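Long-range contact in aftrax (Archaeoglobus fulgidus, PDB 3ZC0), which forms the archaeal C3PO assembly, a translin-family ribonuclease that binds duplex RNA and cleaves it: residues 115-126 with 137-148. The protein carries 1 engineered substitution. Residues are numbered along the deposited sequence; the frame is centred on the assembly and turned at random.
Sequences FAAAVGELRRYA and SAERMLEVMEKI. Engineered in segment 115-126: Ala117 (natural residue Asp). With MG (magnesium ion), chain U.
Segments 115-126 and 137-148, of helices 108-132 and 135-153, run antiparallel at 166°, their axes 9.2 Å apart at closest, and Val119 packs beside Met145 and Ala126 beside Ala138. They form a helical hairpin of the all-helical translin fold, packed by knobs into holes. Leu122 is one knob, set among Met141, Val144, Met145 and Ile148. Its CG stands anti to the carbonyl carbon (chi1 -75°), which aims the two methyls at segment 137-148. CD1 meets Val144 CG2, whereas CD2 touches Met141 SD at 3.6 Å. Ile148 is the knob in the other direction, among Phe115, Ala116, Val119 and Leu122, with CG2 3.8 Å from Val119 CG2. Met145 CG lies 3.6 Å from Leu122 CB, and the chain then bends at chi3 (53°) to bring CE to Val119 CG1. Cutting Met145 back to an alanine would probably open a gap beside Leu122 CB and Val119 CG1. Glu121 does not touch segment 137-148. Its OE2 binds the magnesium ion, together with Glu86 and an RNA phosphate. Arg124 NH1 makes a salt bridge to Glu121 OE1, which His42 also bonds. Toward residue 137, Met141 SD makes an oblique Met-aromatic contact with Tyr125, 3.8 Å from CD2.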
loop_
_atom_site.group_PDB
_atom_site.type_symbol
_atom_site.label_atom_id
_atom_site.label_comp_id
_atom_site.label_asym_id
_atom_site.label_seq_id
_atom_site.Cartn_x
_atom_site.Cartn_y
_atom_site.Cartn_z
ATOM N N PHE E 115 23.396 -14.436 4.264
ATOM C CA PHE E 115 24.620 -13.773 4.718
ATOM C C PHE E 115 24.382 -12.289 4.961
ATOM O O PHE E 115 24.801 -11.729 6.021
ATOM C CB PHE E 115 25.770 -13.997 3.733
ATOM C CG PHE E 115 26.515 -15.289 3.962
ATOM C CD1 PHE E 115 26.086 -16.475 3.374
ATOM C CD2 PHE E 115 27.637 -15.321 4.772
ATOM C CE1 PHE E 115 26.761 -17.657 3.583
ATOM C CE2 PHE E 115 28.322 -16.497 4.985
ATOM C CZ PHE E 115 27.879 -17.669 4.391
ATOM N N ALA E 116 23.700 -11.657 3.997
ATOM C CA ALA E 116 23.334 -10.243 4.156
ATOM C C ALA E 116 22.588 -10.019 5.479
ATOM O O ALA E 116 22.918 -9.113 6.246
ATOM C CB ALA E 116 22.513 -9.735 2.971
ATOM N N ALA E 117 21.612 -10.882 5.745
ATOM C CA ALA E 117 20.873 -10.889 6.996
ATOM C C ALA E 117 21.793 -10.986 8.196
ATOM O O ALA E 117 21.576 -10.306 9.212
ATOM C CB ALA E 117 19.906 -12.054 7.015
ATOM N N ALA E 118 22.794 -11.861 8.100
ATOM C CA ALA E 118 23.691 -12.107 9.235
ATOM C C ALA E 118 24.467 -10.854 9.631
ATOM O O ALA E 118 24.794 -10.683 10.821
ATOM C CB ALA E 118 24.640 -13.275 8.960
ATOM N N VAL E 119 24.741 -9.984 8.647
ATOM C CA VAL E 119 25.345 -8.674 8.970
ATOM C C VAL E 119 24.762 -7.935 10.201
ATOM O O VAL E 119 25.512 -7.423 11.045
ATOM C CB VAL E 119 25.339 -7.720 7.778
ATOM C CG1 VAL E 119 26.089 -6.424 8.137
ATOM C CG2 VAL E 119 25.997 -8.393 6.595
ATOM N N GLY E 120 23.435 -7.894 10.308
ATOM C CA GLY E 120 22.769 -7.236 11.425
ATOM C C GLY E 120 22.971 -7.927 12.753
ATOM O O GLY E 120 23.091 -7.251 13.794
ATOM N N GLU E 121 23.009 -9.265 12.727
ATOM C CA GLU E 121 23.227 -10.015 13.962
ATOM C C GLU E 121 24.653 -9.729 14.409
ATOM O O GLU E 121 24.941 -9.568 15.606
ATOM C CB GLU E 121 23.013 -11.516 13.760
ATOM C CG GLU E 121 21.668 -11.895 13.173
ATOM C CD GLU E 121 20.489 -11.512 14.058
ATOM O OE1 GLU E 121 20.713 -11.154 15.237
ATOM O OE2 GLU E 121 19.334 -11.557 13.565
ATOM N N LEU E 122 25.544 -9.646 13.425
ATOM C CA LEU E 122 26.910 -9.269 13.705
ATOM C C LEU E 122 26.938 -7.892 14.367
ATOM O O LEU E 122 27.656 -7.692 15.350
ATOM C CB LEU E 122 27.761 -9.315 12.436
ATOM C CG LEU E 122 28.108 -10.746 12.011
ATOM C CD1 LEU E 122 28.882 -10.776 10.715
ATOM C CD2 LEU E 122 28.899 -11.425 13.111
ATOM N N ARG E 123 26.150 -6.951 13.853
ATOM C CA ARG E 123 26.077 -5.644 14.504
ATOM C C ARG E 123 25.717 -5.782 15.984
ATOM O O ARG E 123 26.478 -5.298 16.838
ATOM C CB ARG E 123 25.126 -4.667 13.810
ATOM C CG ARG E 123 24.697 -3.547 14.744
ATOM C CD ARG E 123 24.155 -2.329 14.035
ATOM N NE ARG E 123 23.617 -1.336 14.974
ATOM C CZ ARG E 123 24.354 -0.549 15.766
ATOM N NH1 ARG E 123 25.679 -0.640 15.775
ATOM N NH2 ARG E 123 23.764 0.335 16.567
ATOM N N ARG E 124 24.599 -6.445 16.303
ATOM C CA ARG E 124 24.266 -6.641 17.736
ATOM C C ARG E 124 25.443 -7.191 18.522
ATOM O O ARG E 124 25.847 -6.597 19.512
ATOM C CB ARG E 124 23.080 -7.571 17.969
ATOM C CG ARG E 124 21.835 -7.168 17.244
ATOM C CD ARG E 124 20.659 -7.958 17.749
ATOM N NE ARG E 124 19.413 -7.384 17.260
ATOM C CZ ARG E 124 18.775 -7.800 16.175
ATOM N NH1 ARG E 124 19.261 -8.810 15.456
ATOM N NH2 ARG E 124 17.648 -7.205 15.817
ATOM N N TYR E 125 26.001 -8.303 18.053
ATOM C CA TYR E 125 27.134 -8.936 18.714
ATOM C C TYR E 125 28.329 -8.005 18.954
ATOM O O TYR E 125 28.865 -7.972 20.061
ATOM C CB TYR E 125 27.575 -10.155 17.919
ATOM C CG TYR E 125 28.503 -11.091 18.653
ATOM C CD1 TYR E 125 28.021 -11.977 19.612
ATOM C CD2 TYR E 125 29.863 -11.101 18.377
ATOM C CE1 TYR E 125 28.874 -12.844 20.277
ATOM C CE2 TYR E 125 30.715 -11.963 19.028
ATOM C CZ TYR E 125 30.217 -12.832 19.976
ATOM O OH TYR E 125 31.079 -13.692 20.610
ATOM N N ALA E 126 28.740 -7.254 17.930
ATOM C CA ALA E 126 29.845 -6.284 18.057
ATOM C C ALA E 126 29.555 -5.181 19.083
ATOM O O ALA E 126 30.435 -4.725 19.825
ATOM C CB ALA E 126 30.135 -5.658 16.718
ATOM N N SER E 137 37.574 -8.007 19.560
ATOM C CA SER E 137 36.469 -8.811 19.061
ATOM C C SER E 137 35.536 -7.975 18.169
ATOM O O SER E 137 35.189 -8.393 17.050
ATOM C CB SER E 137 35.713 -9.435 20.235
ATOM O OG SER E 137 34.719 -10.343 19.814
ATOM N N ALA E 138 35.154 -6.790 18.648
ATOM C CA ALA E 138 34.322 -5.894 17.859
ATOM C C ALA E 138 35.004 -5.507 16.542
ATOM O O ALA E 138 34.345 -5.407 15.513
ATOM C CB ALA E 138 33.962 -4.676 18.652
ATOM N N GLU E 139 36.320 -5.305 16.575
ATOM C CA GLU E 139 37.093 -5.046 15.363
ATOM C C GLU E 139 36.928 -6.180 14.356
ATOM O O GLU E 139 36.652 -5.949 13.171
ATOM C CB GLU E 139 38.577 -4.914 15.689
ATOM C CG GLU E 139 39.067 -3.506 15.943
ATOM C CD GLU E 139 40.282 -3.484 16.858
ATOM O OE1 GLU E 139 41.408 -3.687 16.351
ATOM O OE2 GLU E 139 40.109 -3.278 18.084
ATOM N N ARG E 140 37.124 -7.411 14.821
ATOM C CA ARG E 140 36.981 -8.551 13.922
ATOM C C ARG E 140 35.592 -8.545 13.302
ATOM O O ARG E 140 35.450 -8.621 12.083
ATOM C CB ARG E 140 37.283 -9.876 14.633
ATOM C CG ARG E 140 38.752 -10.006 15.048
ATOM C CD ARG E 140 39.099 -11.409 15.519
ATOM N NE ARG E 140 38.357 -11.798 16.718
ATOM C CZ ARG E 140 38.834 -11.728 17.958
ATOM N NH1 ARG E 140 40.063 -11.276 18.178
ATOM N NH2 ARG E 140 38.078 -12.112 18.981
ATOM N N MET E 141 34.573 -8.396 14.140
ATOM C CA MET E 141 33.208 -8.321 13.635
ATOM C C MET E 141 33.039 -7.265 12.560
ATOM O O MET E 141 32.470 -7.537 11.510
ATOM C CB MET E 141 32.225 -8.104 14.771
ATOM C CG MET E 141 32.270 -9.224 15.799
ATOM S SD MET E 141 31.877 -10.836 15.108
ATOM C CE MET E 141 33.495 -11.522 14.768
ATOM N N LEU E 142 33.542 -6.067 12.815
ATOM C CA LEU E 142 33.481 -5.009 11.822
ATOM C C LEU E 142 34.081 -5.516 10.517
ATOM O O LEU E 142 33.513 -5.314 9.434
ATOM C CB LEU E 142 34.247 -3.774 12.299
ATOM C CG LEU E 142 33.481 -2.484 12.586
ATOM C CD1 LEU E 142 31.988 -2.589 12.280
ATOM C CD2 LEU E 142 33.708 -2.101 14.033
ATOM N N GLU E 143 35.225 -6.196 10.632
ATOM C CA GLU E 143 35.964 -6.654 9.454
ATOM C C GLU E 143 35.125 -7.632 8.646
ATOM O O GLU E 143 34.938 -7.419 7.442
ATOM C CB GLU E 143 37.323 -7.264 9.833
ATOM C CG GLU E 143 38.367 -6.243 10.324
ATOM C CD GLU E 143 39.696 -6.881 10.763
ATOM O OE1 GLU E 143 39.874 -8.110 10.591
ATOM O OE2 GLU E 143 40.567 -6.145 11.281
ATOM N N VAL E 144 34.601 -8.678 9.299
ATOM C CA VAL E 144 33.708 -9.623 8.602
ATOM C C VAL E 144 32.487 -8.928 7.976
ATOM O O VAL E 144 32.215 -9.130 6.794
ATOM C CB VAL E 144 33.324 -10.918 9.440
ATOM C CG1 VAL E 144 33.476 -10.693 10.904
ATOM C CG2 VAL E 144 31.914 -11.417 9.108
ATOM N N MET E 145 31.796 -8.090 8.756
ATOM C CA MET E 145 30.656 -7.304 8.268
ATOM C C MET E 145 30.984 -6.625 6.959
ATOM O O MET E 145 30.309 -6.833 5.937
ATOM C CB MET E 145 30.235 -6.256 9.305
ATOM C CG MET E 145 29.502 -6.868 10.502
ATOM S SD MET E 145 29.153 -5.751 11.874
ATOM C CE MET E 145 28.304 -4.433 10.980
ATOM N N GLU E 146 32.042 -5.829 6.995
ATOM C CA GLU E 146 32.545 -5.174 5.802
ATOM C C GLU E 146 32.830 -6.168 4.663
ATOM O O GLU E 146 32.538 -5.873 3.501
ATOM C CB GLU E 146 33.806 -4.377 6.141
ATOM C CG GLU E 146 33.571 -3.035 6.811
ATOM C CD GLU E 146 33.181 -1.935 5.829
ATOM O OE1 GLU E 146 32.801 -2.254 4.675
ATOM O OE2 GLU E 146 33.264 -0.746 6.211
ATOM N N LYS E 147 33.387 -7.339 4.992
ATOM C CA LYS E 147 33.737 -8.333 3.975
ATOM C C LYS E 147 32.490 -8.794 3.252
ATOM O O LYS E 147 32.397 -8.682 2.033
ATOM C CB LYS E 147 34.451 -9.537 4.586
ATOM N N ILE E 148 31.531 -9.305 4.018
ATOM C CA ILE E 148 30.244 -9.730 3.500
ATOM C C ILE E 148 29.628 -8.649 2.633
ATOM O O ILE E 148 29.172 -8.931 1.529
ATOM C CB ILE E 148 29.265 -10.055 4.625
ATOM C CG1 ILE E 148 29.792 -11.194 5.497
ATOM C CG2 ILE E 148 27.927 -10.457 4.062
ATOM C CD1 ILE E 148 28.973 -11.421 6.780
HETATM MG MG MG U . 17.937 -11.718 12.047
HETATM O O HOH W 1 19.156 -10.213 11.351
#